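Local coordinates for protein AtxE2 (Asticcacaulis excentricus, PDB 5TXE) that hydrolyses the isopeptide bond of the threaded lasso peptides astexin-2 and astexin-3, recognising their knotted loop and converting them to linear peptides, at residues F86-K91 / I100-G105; G264-S269 / L284-G289; C296-C301 / A338-R343; L431-V436 / G461-S466; A519-T524 / H541-A546. The protein carries 1 engineered substitution. All coordinates share one frame; numbering follows the deposited sequence.

Contact 1: F86-K91 / I100-G105; sequences FRMVVK and IDVDVG
Val102 turns both of its methyls onto strand 86-91 on the tightly packed side: CG1 lies 3.7 Å from Val90 CG2, and CG2 lies 3.8 Å from Met88 CG. The valine can reach both because CG1 stands anti to its carbonyl carbon (chi1 -57°), which leaves CG2 in the cleft between backbone N and C, close over the Met88 carbonyl. The Met88 chain, bent at chi2 and chi3, then runs off toward Leu141 and Tyr143 of strand 140-147, and Val90 and Val102 also rest on Leu141. The two segments form the antiparallel hairpin of strands 83-92 and 100-104, interrupted by a classic beta bulge in which Val102 and Asp103 both face Met88. There Met88 O takes a 2.7 Å bond from Val102 N and a weak one, 3.5 Å, from Asp103 N. Past the bulge the register has slipped by one residue, and Val90 and Ile100 exchange a regular pair of backbone bonds. On the opposite face Val89 is buried, but Arg87 and Asp101 are partly exposed and Val104 exposed. Arg87 NH1 reaches across it in a 2.9 Å salt bridge, which Asp101 OD1 accepts on its syn lone pair, with the oxygen in the guanidinium plane although the two planes are turned 64° apart. Arg87 CD touches both carboxylate oxygens, while NH2 of the same guanidinium is held by the Tyr388 hydroxyl.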
# COMPACT_ATOMS: atom_id res chain seq x y z
N PHE A 86 14.33 -11.82 -5.62
CA PHE A 86 13.64 -11.24 -6.78
C PHE A 86 14.00 -11.98 -8.07
O PHE A 86 15.12 -12.38 -8.26
CB PHE A 86 14.01 -9.77 -6.92
CG PHE A 86 13.54 -8.92 -5.79
CD1 PHE A 86 12.26 -8.41 -5.81
CD2 PHE A 86 14.35 -8.66 -4.71
CE1 PHE A 86 11.79 -7.63 -4.78
CE2 PHE A 86 13.89 -7.86 -3.68
CZ PHE A 86 12.61 -7.36 -3.72
N ARG A 87 13.01 -12.13 -8.96
CA ARG A 87 13.21 -12.77 -10.30
C ARG A 87 12.49 -11.90 -11.34
O ARG A 87 11.34 -11.49 -11.11
CB ARG A 87 12.52 -14.14 -10.45
CG ARG A 87 12.56 -15.08 -9.32
CD ARG A 87 11.92 -16.40 -9.69
NE ARG A 87 10.62 -16.64 -9.06
CZ ARG A 87 9.56 -17.07 -9.72
NH1 ARG A 87 9.60 -17.26 -11.05
NH2 ARG A 87 8.44 -17.32 -9.07
N MET A 88 13.16 -11.62 -12.45
CA MET A 88 12.51 -11.03 -13.60
C MET A 88 12.01 -12.19 -14.50
O MET A 88 12.79 -13.07 -14.92
CB MET A 88 13.48 -10.10 -14.31
CG MET A 88 12.90 -9.29 -15.45
SD MET A 88 11.40 -8.30 -15.07
CE MET A 88 12.23 -7.09 -14.06
N VAL A 89 10.71 -12.22 -14.74
CA VAL A 89 10.03 -13.31 -15.41
C VAL A 89 9.40 -12.92 -16.78
O VAL A 89 8.91 -11.81 -16.93
CB VAL A 89 8.95 -13.87 -14.55
CG1 VAL A 89 8.40 -15.17 -15.16
CG2 VAL A 89 9.52 -14.19 -13.17
N VAL A 90 9.50 -13.80 -17.77
CA VAL A 90 8.89 -13.60 -19.08
C VAL A 90 7.98 -14.79 -19.32
O VAL A 90 8.34 -15.90 -19.07
CB VAL A 90 9.93 -13.50 -20.17
CG1 VAL A 90 9.27 -13.50 -21.53
CG2 VAL A 90 10.74 -12.23 -20.01
N LYS A 91 6.75 -14.53 -19.73
CA LYS A 91 5.74 -15.57 -19.92
C LYS A 91 4.96 -15.29 -21.22
O LYS A 91 4.53 -14.16 -21.46
CB LYS A 91 4.79 -15.54 -18.75
CG LYS A 91 3.53 -16.35 -18.93
CD LYS A 91 3.81 -17.83 -18.94
CE LYS A 91 2.50 -18.57 -18.72
NZ LYS A 91 2.70 -20.02 -18.64
N ILE A 100 9.73 -18.26 -17.87
CA ILE A 100 11.16 -18.35 -17.83
C ILE A 100 11.67 -17.25 -16.89
O ILE A 100 11.27 -16.11 -17.04
CB ILE A 100 11.78 -18.00 -19.24
CG1 ILE A 100 11.44 -19.04 -20.30
CG2 ILE A 100 13.29 -17.85 -19.16
CD1 ILE A 100 11.63 -20.46 -19.82
N ASP A 101 12.61 -17.57 -16.00
CA ASP A 101 13.33 -16.54 -15.24
C ASP A 101 14.42 -15.99 -16.10
O ASP A 101 15.31 -16.72 -16.49
CB ASP A 101 13.91 -17.16 -13.97
CG ASP A 101 12.81 -17.60 -12.98
OD1 ASP A 101 11.71 -17.02 -12.98
OD2 ASP A 101 13.06 -18.52 -12.15
N VAL A 102 14.41 -14.70 -16.41
CA VAL A 102 15.47 -14.14 -17.22
C VAL A 102 16.53 -13.38 -16.42
O VAL A 102 17.52 -12.91 -16.99
CB VAL A 102 14.92 -13.21 -18.32
CG1 VAL A 102 13.93 -13.94 -19.19
CG2 VAL A 102 14.23 -11.96 -17.76
N ASP A 103 16.28 -13.19 -15.12
CA ASP A 103 17.27 -12.66 -14.17
C ASP A 103 16.80 -13.10 -12.79
O ASP A 103 15.60 -13.30 -12.59
CB ASP A 103 17.35 -11.13 -14.20
CG ASP A 103 18.49 -10.58 -13.30
OD1 ASP A 103 19.45 -11.34 -13.04
OD2 ASP A 103 18.44 -9.38 -12.86
N VAL A 104 17.74 -13.35 -11.90
CA VAL A 104 17.45 -13.67 -10.53
C VAL A 104 18.41 -12.83 -9.72
O VAL A 104 19.60 -12.73 -10.06
CB VAL A 104 17.68 -15.14 -10.20
CG1 VAL A 104 17.46 -15.40 -8.70
CG2 VAL A 104 16.73 -16.03 -11.00
N GLY A 105 17.92 -12.18 -8.69
CA GLY A 105 18.81 -11.40 -7.79
C GLY A 105 18.43 -9.94 -7.61
O GLY A 105 17.48 -9.41 -8.22

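Contact 2: G264-S269 / L284-G289; sequences GRTTFS and LVARRG
Strands 266-269 and 284-288 run antiparallel, 4.5 Å apart at their closest, with their directions 159° apart. Thr267 pairs with Arg287 and Ser269 with Val285 as hydrogen-bonded pairs, each joined by two backbone bonds; Thr266 with Arg288 and Phe268 with Ala286 are the non-hydrogen-bonded pairs between and beyond them. Gly289 N adds a bond to Arg265 O at the end of the ladder. Phe268 lies on the same side as Ala286; Ala286 CB lies 3.7 Å from Phe268 CE1, and Thr266 CG2 sits over one ring face near its rim. Leu284 CD1 lies 3.3 Å from Ser269 O, and Phe268 and Leu284 also pack on Met307 and Met334 of the next sheet. On the other side Ser269 OG meets Val285 CG2 at 3.2 Å. At the outer end the Arg265 and Arg288 side chains cross at about a right angle, their guanidinium planes 56° apart, and NE of Arg265 is 3.6 Å from NH1 of Arg288. This hairpin, in a four-stranded antiparallel sheet, therefore combines an apolar inner end with a cationic outer one: the like charges would probably disfavour each other, so the Gly289 N to Arg265 O bond is probably what holds that end.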
# COMPACT_ATOMS: atom_id res chain seq x y z
N GLY A 264 -9.68 6.51 -33.53
CA GLY A 264 -9.89 7.32 -34.73
C GLY A 264 -9.57 8.78 -34.42
O GLY A 264 -8.52 9.09 -33.85
N ARG A 265 -10.52 9.66 -34.77
CA ARG A 265 -10.42 11.11 -34.51
C ARG A 265 -10.93 11.49 -33.10
O ARG A 265 -10.76 12.65 -32.65
CB ARG A 265 -11.18 11.92 -35.58
CG ARG A 265 -10.56 11.90 -36.98
CD ARG A 265 -11.40 12.57 -38.12
NE ARG A 265 -12.12 13.82 -37.76
CZ ARG A 265 -11.55 15.02 -37.52
NH1 ARG A 265 -10.22 15.20 -37.55
NH2 ARG A 265 -12.34 16.06 -37.20
N THR A 266 -11.54 10.53 -32.41
CA THR A 266 -12.18 10.78 -31.11
C THR A 266 -11.22 10.61 -29.91
O THR A 266 -10.55 9.60 -29.75
CB THR A 266 -13.33 9.83 -30.96
OG1 THR A 266 -14.13 9.95 -32.13
CG2 THR A 266 -14.16 10.16 -29.72
N THR A 267 -11.15 11.65 -29.10
CA THR A 267 -10.37 11.65 -27.88
C THR A 267 -11.35 11.46 -26.71
O THR A 267 -12.33 12.20 -26.52
CB THR A 267 -9.58 12.95 -27.75
OG1 THR A 267 -8.53 12.91 -28.72
CG2 THR A 267 -8.94 13.10 -26.40
N PHE A 268 -11.08 10.42 -25.95
CA PHE A 268 -11.82 10.16 -24.74
C PHE A 268 -11.06 10.63 -23.54
O PHE A 268 -9.85 10.49 -23.47
CB PHE A 268 -12.11 8.72 -24.64
CG PHE A 268 -13.02 8.23 -25.71
CD1 PHE A 268 -14.38 8.46 -25.64
CD2 PHE A 268 -12.53 7.56 -26.77
CE1 PHE A 268 -15.25 7.99 -26.62
CE2 PHE A 268 -13.37 7.11 -27.76
CZ PHE A 268 -14.74 7.32 -27.68
N SER A 269 -11.76 11.29 -22.62
CA SER A 269 -11.16 11.70 -21.39
C SER A 269 -12.25 11.74 -20.32
O SER A 269 -13.34 11.22 -20.54
CB SER A 269 -10.49 13.04 -21.57
OG SER A 269 -11.47 14.02 -21.83
N LEU A 284 -17.01 10.33 -18.30
CA LEU A 284 -16.44 10.16 -19.61
C LEU A 284 -16.92 11.22 -20.62
O LEU A 284 -18.13 11.44 -20.75
CB LEU A 284 -16.88 8.85 -20.16
CG LEU A 284 -16.24 8.48 -21.49
CD1 LEU A 284 -14.75 8.29 -21.33
CD2 LEU A 284 -16.87 7.20 -21.97
N VAL A 285 -15.97 11.84 -21.32
CA VAL A 285 -16.28 12.80 -22.40
C VAL A 285 -15.57 12.41 -23.71
O VAL A 285 -14.48 11.81 -23.70
CB VAL A 285 -15.98 14.28 -22.07
CG1 VAL A 285 -16.35 14.63 -20.64
CG2 VAL A 285 -14.54 14.62 -22.32
N ALA A 286 -16.23 12.70 -24.82
CA ALA A 286 -15.72 12.43 -26.14
C ALA A 286 -15.64 13.72 -26.99
O ALA A 286 -16.62 14.49 -27.04
CB ALA A 286 -16.61 11.41 -26.82
N ARG A 287 -14.48 13.96 -27.60
CA ARG A 287 -14.25 15.06 -28.53
C ARG A 287 -13.85 14.50 -29.89
O ARG A 287 -12.91 13.71 -29.96
CB ARG A 287 -13.13 15.97 -28.02
CG ARG A 287 -13.36 16.64 -26.68
CD ARG A 287 -12.10 17.36 -26.17
NE ARG A 287 -11.54 18.24 -27.20
CZ ARG A 287 -11.83 19.53 -27.38
NH1 ARG A 287 -12.69 20.17 -26.58
NH2 ARG A 287 -11.23 20.19 -28.37
N ARG A 288 -14.58 14.82 -30.97
CA ARG A 288 -14.13 14.46 -32.32
C ARG A 288 -13.20 15.60 -32.80
O ARG A 288 -13.65 16.70 -33.02
CB ARG A 288 -15.33 14.26 -33.25
CG ARG A 288 -15.01 14.16 -34.75
CD ARG A 288 -16.13 13.50 -35.58
NE ARG A 288 -16.15 12.03 -35.39
CZ ARG A 288 -15.54 11.14 -36.18
NH1 ARG A 288 -14.87 11.50 -37.27
NH2 ARG A 288 -15.62 9.85 -35.87
N GLY A 289 -11.92 15.32 -32.98
CA GLY A 289 -10.94 16.32 -33.36
C GLY A 289 -11.01 17.52 -32.42
O GLY A 289 -10.91 17.38 -31.20

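Contact 3: C296-C301 / A338-R343; sequences CDEEAC and ALKPVR
Glu298 turns at chi2 (-92°) and Lys340 at chi2 (-17°, nearly eclipsed), and these two bends bring their charged ends together although the lysine's CB starts out pointing away from segment 296-301. Lys340 NZ then meets Glu298 OE2 at 3.0 Å, approaching from above the carboxylate plane, 49° out of it, with the two side chains crossing at about a right angle. The lysine's CD also lies alongside the carboxylate, so the salt bridge closes over the outside of the contact. Beneath it the packing is mostly apolar. Glu298 CG rests 4.0 Å from Pro341 CD and also touches the Leu339 carbonyl oxygen. The proline ring is wedged against the disulfide and the short 3-10 turn: its CG lies 3.8 Å from Cys301 SG and 4.1 Å from Ala300 CB. Leu339 meets the other half of the bridge, with CB 4.1 Å from Cys296 SG and CD1 3.9 Å from Cys296 CA. The Cys296-Cys301 disulfide itself, with an SG-SG distance of 2.2 Å, staples the ends of the loop, and both cysteines also pair through their backbones with Leu284 of the strand beside them. Leu339 further touches Met334, and Ala300 touches Tyr332, both of strand 328-335. What results is a disulfide-closed loop between strands 294-295 and 304-310, resting on the turn that leads into strand 342-347: the link between two successive four-stranded antiparallel sheets packs on a connection within the second, as between the blades of a beta-propeller, far from the catalytic site.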
# COMPACT_ATOMS: atom_id res chain seq x y z
N CYS A 296 -20.96 11.78 -21.68
CA CYS A 296 -21.79 10.57 -21.50
C CYS A 296 -22.66 10.75 -20.28
O CYS A 296 -22.18 11.23 -19.25
CB CYS A 296 -20.88 9.38 -21.29
SG CYS A 296 -21.72 7.84 -20.95
N ASP A 297 -23.93 10.40 -20.38
CA ASP A 297 -24.89 10.63 -19.27
C ASP A 297 -24.96 9.39 -18.35
O ASP A 297 -25.17 9.51 -17.14
CB ASP A 297 -26.29 11.05 -19.79
CG ASP A 297 -27.24 9.89 -19.99
OD1 ASP A 297 -27.03 9.10 -20.93
OD2 ASP A 297 -28.22 9.78 -19.21
N GLU A 298 -24.74 8.21 -18.93
CA GLU A 298 -24.94 6.95 -18.23
C GLU A 298 -24.18 6.91 -16.90
O GLU A 298 -23.12 7.51 -16.74
CB GLU A 298 -24.51 5.74 -19.06
CG GLU A 298 -24.91 5.74 -20.52
CD GLU A 298 -26.23 5.06 -20.77
OE1 GLU A 298 -26.28 3.82 -20.58
OE2 GLU A 298 -27.19 5.75 -21.22
N GLU A 299 -24.75 6.18 -15.96
CA GLU A 299 -24.16 6.05 -14.65
C GLU A 299 -22.83 5.28 -14.75
O GLU A 299 -21.88 5.54 -14.02
CB GLU A 299 -25.17 5.33 -13.72
CG GLU A 299 -24.89 5.52 -12.23
CD GLU A 299 -23.77 4.63 -11.73
OE1 GLU A 299 -23.70 3.46 -12.18
OE2 GLU A 299 -22.93 5.12 -10.94
N ALA A 300 -22.78 4.32 -15.64
CA ALA A 300 -21.59 3.52 -15.85
C ALA A 300 -20.33 4.30 -16.20
O ALA A 300 -19.25 3.77 -16.04
CB ALA A 300 -21.87 2.52 -16.94
N CYS A 301 -20.46 5.53 -16.65
CA CYS A 301 -19.34 6.34 -17.20
C CYS A 301 -18.74 7.14 -16.07
O CYS A 301 -17.85 7.94 -16.31
CB CYS A 301 -19.87 7.35 -18.29
SG CYS A 301 -20.21 6.64 -19.95
N ALA A 338 -20.75 5.70 -30.30
CA ALA A 338 -21.77 6.22 -29.41
C ALA A 338 -21.26 6.25 -27.96
O ALA A 338 -20.06 6.06 -27.71
CB ALA A 338 -23.01 5.35 -29.53
N LEU A 339 -22.18 6.49 -27.04
CA LEU A 339 -21.90 6.52 -25.59
C LEU A 339 -22.82 5.59 -24.81
O LEU A 339 -23.55 6.01 -23.91
CB LEU A 339 -22.03 7.94 -25.08
CG LEU A 339 -20.97 8.83 -25.71
CD1 LEU A 339 -21.23 10.28 -25.35
CD2 LEU A 339 -19.56 8.45 -25.27
N LYS A 340 -22.74 4.31 -25.18
CA LYS A 340 -23.53 3.23 -24.60
C LYS A 340 -22.64 2.10 -24.06
O LYS A 340 -22.54 1.05 -24.68
CB LYS A 340 -24.46 2.61 -25.67
CG LYS A 340 -25.81 3.29 -25.91
CD LYS A 340 -26.31 4.25 -24.83
CE LYS A 340 -27.81 4.48 -24.97
NZ LYS A 340 -28.29 5.51 -24.01
N PRO A 341 -22.00 2.29 -22.90
CA PRO A 341 -21.15 1.22 -22.36
C PRO A 341 -21.92 0.03 -21.88
O PRO A 341 -22.99 0.18 -21.35
CB PRO A 341 -20.41 1.89 -21.23
CG PRO A 341 -21.16 3.12 -20.92
CD PRO A 341 -21.93 3.53 -22.13
N VAL A 342 -21.38 -1.15 -22.12
CA VAL A 342 -21.94 -2.40 -21.64
C VAL A 342 -20.94 -3.12 -20.71
O VAL A 342 -19.77 -3.29 -21.05
CB VAL A 342 -22.27 -3.32 -22.83
CG1 VAL A 342 -22.84 -4.65 -22.34
CG2 VAL A 342 -23.27 -2.61 -23.74
N ARG A 343 -21.43 -3.57 -19.56
CA ARG A 343 -20.60 -4.28 -18.58
C ARG A 343 -20.31 -5.66 -19.07
O ARG A 343 -21.22 -6.37 -19.39
CB ARG A 343 -21.31 -4.40 -17.24
CG ARG A 343 -20.35 -4.78 -16.13
CD ARG A 343 -20.97 -4.51 -14.77
NE ARG A 343 -21.95 -5.53 -14.49
CZ ARG A 343 -22.69 -5.54 -13.39
NH1 ARG A 343 -22.56 -4.58 -12.49
NH2 ARG A 343 -23.56 -6.51 -13.19

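Contact 4: L431-V436 / G461-S466; sequences LPLVIV and GFAVLS
Val434 N donates to Ala463 O at 2.9 Å with an N-H...O angle of 161°, the donor lying nearly along the C=O axis, and the same oxygen is also approached by Leu433 CA at 3.3 Å. Val434 O in turn accepts from Leu465 N, Leu465 O accepts from Val436 N, and Ala463 N binds Pro432 O, so the bonds alternate as in a parallel pair. Side chains divide between the two faces. On one, Leu433 CD1 lies between Ala463 CB (3.8 Å) and Leu465 CB (4.0 Å), close over the Ala463 carbonyl; it gets there because CG stands anti to the backbone N (chi1 178°). Ile435 and Leu465 lie side by side and point the same way. On the face of Val434, Val464 and Val436, the Phe462 ring takes two neighbours. Pro432 CG comes to 3.6 Å from Phe462 CD1, while Val434 CG2 makes an off-centre CH-pi contact, 4.1 Å from the centroid of that ring. Farther along, Val436 CG2 meets Val464 CG1 at 4.0 Å. Gly461, with positive phi, ends helix 454-459 in a Schellman motif. That helix links the two strands as a beta-alpha-beta unit of the alpha/beta-hydrolase sheet: its Leu457 packs on Val434, Phe462 and Val464, Phe657 and Met662 of helix 643-662 adjoin Phe462, and strand 521-525 lies along the other edge of strand 431-436.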
# COMPACT_ATOMS: atom_id res chain seq x y z
N LEU A 431 -17.12 -16.71 19.01
CA LEU A 431 -15.64 -16.59 18.93
C LEU A 431 -15.05 -15.26 19.45
O LEU A 431 -15.71 -14.26 19.44
CB LEU A 431 -15.21 -16.72 17.49
CG LEU A 431 -15.53 -18.07 16.86
CD1 LEU A 431 -15.35 -17.95 15.38
CD2 LEU A 431 -14.65 -19.21 17.38
N PRO A 432 -13.79 -15.28 19.90
CA PRO A 432 -13.09 -14.00 20.04
C PRO A 432 -12.83 -13.42 18.65
O PRO A 432 -12.74 -14.14 17.66
CB PRO A 432 -11.81 -14.38 20.76
CG PRO A 432 -11.52 -15.78 20.27
CD PRO A 432 -12.91 -16.43 20.15
N LEU A 433 -12.79 -12.11 18.57
CA LEU A 433 -12.65 -11.42 17.34
C LEU A 433 -11.37 -10.59 17.32
O LEU A 433 -11.03 -9.90 18.30
CB LEU A 433 -13.82 -10.47 17.22
CG LEU A 433 -13.85 -9.56 15.97
CD1 LEU A 433 -13.94 -10.30 14.67
CD2 LEU A 433 -14.99 -8.56 16.06
N VAL A 434 -10.71 -10.58 16.17
CA VAL A 434 -9.59 -9.67 15.94
C VAL A 434 -9.88 -8.83 14.71
O VAL A 434 -10.26 -9.36 13.65
CB VAL A 434 -8.27 -10.45 15.74
CG1 VAL A 434 -7.16 -9.50 15.32
CG2 VAL A 434 -7.93 -11.20 17.01
N ILE A 435 -9.69 -7.53 14.83
CA ILE A 435 -9.94 -6.59 13.74
C ILE A 435 -8.60 -6.18 13.10
O ILE A 435 -7.68 -5.74 13.82
CB ILE A 435 -10.68 -5.36 14.25
CG1 ILE A 435 -12.01 -5.78 14.88
CG2 ILE A 435 -10.92 -4.42 13.12
CD1 ILE A 435 -12.67 -4.68 15.67
N VAL A 436 -8.52 -6.37 11.78
CA VAL A 436 -7.39 -6.00 10.96
C VAL A 436 -7.86 -4.87 10.01
O VAL A 436 -8.94 -4.99 9.43
CB VAL A 436 -6.87 -7.17 10.18
CG1 VAL A 436 -5.74 -6.80 9.26
CG2 VAL A 436 -6.44 -8.24 11.11
N GLY A 461 -8.26 -19.91 15.48
CA GLY A 461 -9.52 -19.94 16.22
C GLY A 461 -10.20 -18.61 16.43
O GLY A 461 -11.16 -18.52 17.16
N PHE A 462 -9.71 -17.55 15.79
CA PHE A 462 -10.36 -16.24 15.88
C PHE A 462 -11.28 -16.01 14.70
O PHE A 462 -11.03 -16.50 13.60
CB PHE A 462 -9.31 -15.13 15.88
CG PHE A 462 -8.44 -15.14 17.07
CD1 PHE A 462 -8.85 -14.52 18.22
CD2 PHE A 462 -7.21 -15.76 17.02
CE1 PHE A 462 -8.04 -14.54 19.33
CE2 PHE A 462 -6.38 -15.78 18.13
CZ PHE A 462 -6.78 -15.17 19.27
N ALA A 463 -12.36 -15.26 14.95
CA ALA A 463 -13.05 -14.56 13.88
C ALA A 463 -12.19 -13.36 13.60
O ALA A 463 -11.66 -12.74 14.54
CB ALA A 463 -14.43 -14.08 14.32
N VAL A 464 -12.04 -13.05 12.32
CA VAL A 464 -11.25 -11.90 11.92
C VAL A 464 -12.12 -11.00 11.04
O VAL A 464 -12.77 -11.46 10.11
CB VAL A 464 -10.01 -12.31 11.10
CG1 VAL A 464 -9.18 -11.08 10.79
CG2 VAL A 464 -9.19 -13.30 11.86
N LEU A 465 -12.16 -9.75 11.41
CA LEU A 465 -12.80 -8.75 10.63
C LEU A 465 -11.72 -8.00 9.89
O LEU A 465 -10.95 -7.26 10.49
CB LEU A 465 -13.61 -7.82 11.51
CG LEU A 465 -14.31 -6.67 10.81
CD1 LEU A 465 -15.38 -7.14 9.87
CD2 LEU A 465 -14.93 -5.77 11.87
N SER A 466 -11.71 -8.17 8.59
CA SER A 466 -10.87 -7.41 7.69
C SER A 466 -11.66 -6.18 7.28
O SER A 466 -12.50 -6.22 6.37
CB SER A 466 -10.51 -8.27 6.48
OG SER A 466 -9.65 -7.59 5.61

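Contact 5: A519-T524 / H541-A546; sequences ARVGLT and HRFAAA
Leu523 leaves its strand with CB already against the Phe543 ring, 3.8 Å from CD1, and with CG anti to the backbone N (chi1 179°) the chain continues across the ring. Leu523 CD2 ends over the Phe543 ring, 3.9 Å from its centroid and only 9° off the ring normal, a well-centred CH-pi contact. The leucine also touches Val533 of helix 528-539. The opposite face of Phe543 is covered by CB of Arg542, its neighbour in the chain, so the ring is sandwiched; Val521 CG1 meets the ring edge, 4.0 Å from Phe543 CD1. Leu500 and Ile507 of helix 494-512 and Leu537 of helix 528-539 also touch Phe543. The contact belongs to a beta-alpha-beta unit: strands 521-525 and 545-548 are parallel neighbours in the alpha/beta-hydrolase sheet of the prolyl oligopeptidase family, connected by helix 528-539, which begins just after Ala527, the engineered position of the nucleophile. The parallel strands are joined by two backbone bonds: Ala544 N to Val521 O, 2.7 Å, and Leu523 N to Ala545 O, 3.0 Å. Gly522 CA comes to 3.1 Å from that same Ala545 oxygen, and Ala546 CB to 3.3 Å from Leu523 O. Before the strands pair, the backbones are spanned by a water that accepts from Val521 N and donates to Arg542 O. Ala544 CB packs there against Ala519 O, while the Arg542 guanidinium turns away to a salt bridge with Asp508.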
# COMPACT_ATOMS: atom_id res chain seq x y z
N ALA A 519 -17.10 -9.09 24.55
CA ALA A 519 -16.14 -8.81 25.60
C ALA A 519 -14.73 -9.28 25.19
O ALA A 519 -13.82 -9.13 26.00
CB ALA A 519 -16.55 -9.52 26.90
N ARG A 520 -14.57 -9.95 24.02
CA ARG A 520 -13.25 -10.48 23.60
C ARG A 520 -12.84 -10.03 22.20
O ARG A 520 -12.59 -10.83 21.31
CB ARG A 520 -13.17 -12.00 23.78
CG ARG A 520 -13.36 -12.45 25.23
CD ARG A 520 -13.02 -13.93 25.36
NE ARG A 520 -13.97 -14.82 24.72
CZ ARG A 520 -13.66 -15.97 24.10
NH1 ARG A 520 -12.40 -16.38 23.91
NH2 ARG A 520 -14.64 -16.71 23.60
N VAL A 521 -12.78 -8.72 22.05
CA VAL A 521 -12.44 -8.10 20.78
C VAL A 521 -11.07 -7.41 20.81
O VAL A 521 -10.83 -6.52 21.64
CB VAL A 521 -13.48 -7.08 20.37
CG1 VAL A 521 -13.14 -6.53 19.01
CG2 VAL A 521 -14.84 -7.75 20.33
N GLY A 522 -10.24 -7.83 19.87
CA GLY A 522 -8.92 -7.29 19.68
C GLY A 522 -8.89 -6.36 18.50
O GLY A 522 -9.60 -6.58 17.52
N LEU A 523 -8.03 -5.35 18.58
CA LEU A 523 -7.90 -4.40 17.52
C LEU A 523 -6.43 -4.22 17.12
O LEU A 523 -5.60 -4.09 18.01
CB LEU A 523 -8.48 -3.08 17.96
CG LEU A 523 -8.43 -1.93 17.00
CD1 LEU A 523 -9.31 -2.18 15.78
CD2 LEU A 523 -8.90 -0.67 17.70
N THR A 524 -6.15 -4.19 15.81
CA THR A 524 -4.82 -3.99 15.29
C THR A 524 -4.84 -2.75 14.40
O THR A 524 -5.86 -2.39 13.87
CB THR A 524 -4.28 -5.15 14.45
OG1 THR A 524 -5.03 -5.29 13.25
CG2 THR A 524 -4.34 -6.42 15.19
N HIS A 541 -14.54 1.52 25.48
CA HIS A 541 -14.10 0.36 26.23
C HIS A 541 -14.57 -0.88 25.54
O HIS A 541 -14.84 -1.90 26.14
CB HIS A 541 -14.67 0.43 27.66
CG HIS A 541 -14.07 1.52 28.48
ND1 HIS A 541 -14.55 2.82 28.46
CD2 HIS A 541 -13.06 1.51 29.38
CE1 HIS A 541 -13.84 3.57 29.29
NE2 HIS A 541 -12.92 2.80 29.85
N ARG A 542 -14.62 -0.84 24.23
CA ARG A 542 -15.03 -2.01 23.46
C ARG A 542 -13.94 -2.98 23.16
O ARG A 542 -14.25 -4.05 22.64
CB ARG A 542 -15.60 -1.54 22.16
CG ARG A 542 -16.76 -0.60 22.36
CD ARG A 542 -18.03 -1.32 22.72
NE ARG A 542 -19.13 -0.48 22.25
CZ ARG A 542 -20.03 -0.87 21.37
NH1 ARG A 542 -20.05 -2.13 20.91
NH2 ARG A 542 -20.94 -0.01 20.97
N PHE A 543 -12.66 -2.64 23.45
CA PHE A 543 -11.55 -3.53 23.04
C PHE A 543 -10.84 -4.18 24.20
O PHE A 543 -10.44 -3.53 25.10
CB PHE A 543 -10.61 -2.71 22.17
CG PHE A 543 -11.31 -2.13 20.99
CD1 PHE A 543 -11.74 -2.95 19.97
CD2 PHE A 543 -11.57 -0.81 20.92
CE1 PHE A 543 -12.40 -2.44 18.90
CE2 PHE A 543 -12.25 -0.30 19.84
CZ PHE A 543 -12.64 -1.12 18.84
N ALA A 544 -10.68 -5.49 24.17
CA ALA A 544 -10.03 -6.15 25.27
C ALA A 544 -8.50 -6.33 25.08
O ALA A 544 -7.81 -6.77 26.02
CB ALA A 544 -10.66 -7.50 25.46
N ALA A 545 -8.00 -6.08 23.88
CA ALA A 545 -6.54 -6.15 23.58
C ALA A 545 -6.24 -5.47 22.27
O ALA A 545 -7.15 -5.35 21.41
CB ALA A 545 -6.06 -7.58 23.57
N ALA A 546 -5.03 -4.93 22.13
CA ALA A 546 -4.66 -4.24 20.93
C ALA A 546 -3.20 -4.42 20.57
O ALA A 546 -2.37 -4.72 21.45
CB ALA A 546 -5.02 -2.79 21.03
O HOH W 1 -13.82 -6.64 23.77

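From the N terminus the five contacts follow one another in series, none nested in or crossing another. Contact 1 closes a short hairpin loop of the N-terminal beta region. Contact 2 closes the longer connection between strands 266-271 and 283-288, and contact 3 begins soon after, bridging 36 residues to the next sheet; Leu284 joins the two through backbone bonds to Cys296 and Cys301. Contacts 4 and 5 each close a beta-alpha-beta crossover in the hydrolase domain and meet where strands 431-436 and 521-525 lie side by side, Leu433 O bonding Gly522 N. The centres of contacts 1 and 5 are about 44 Å apart, on opposite sides of the chain's centre.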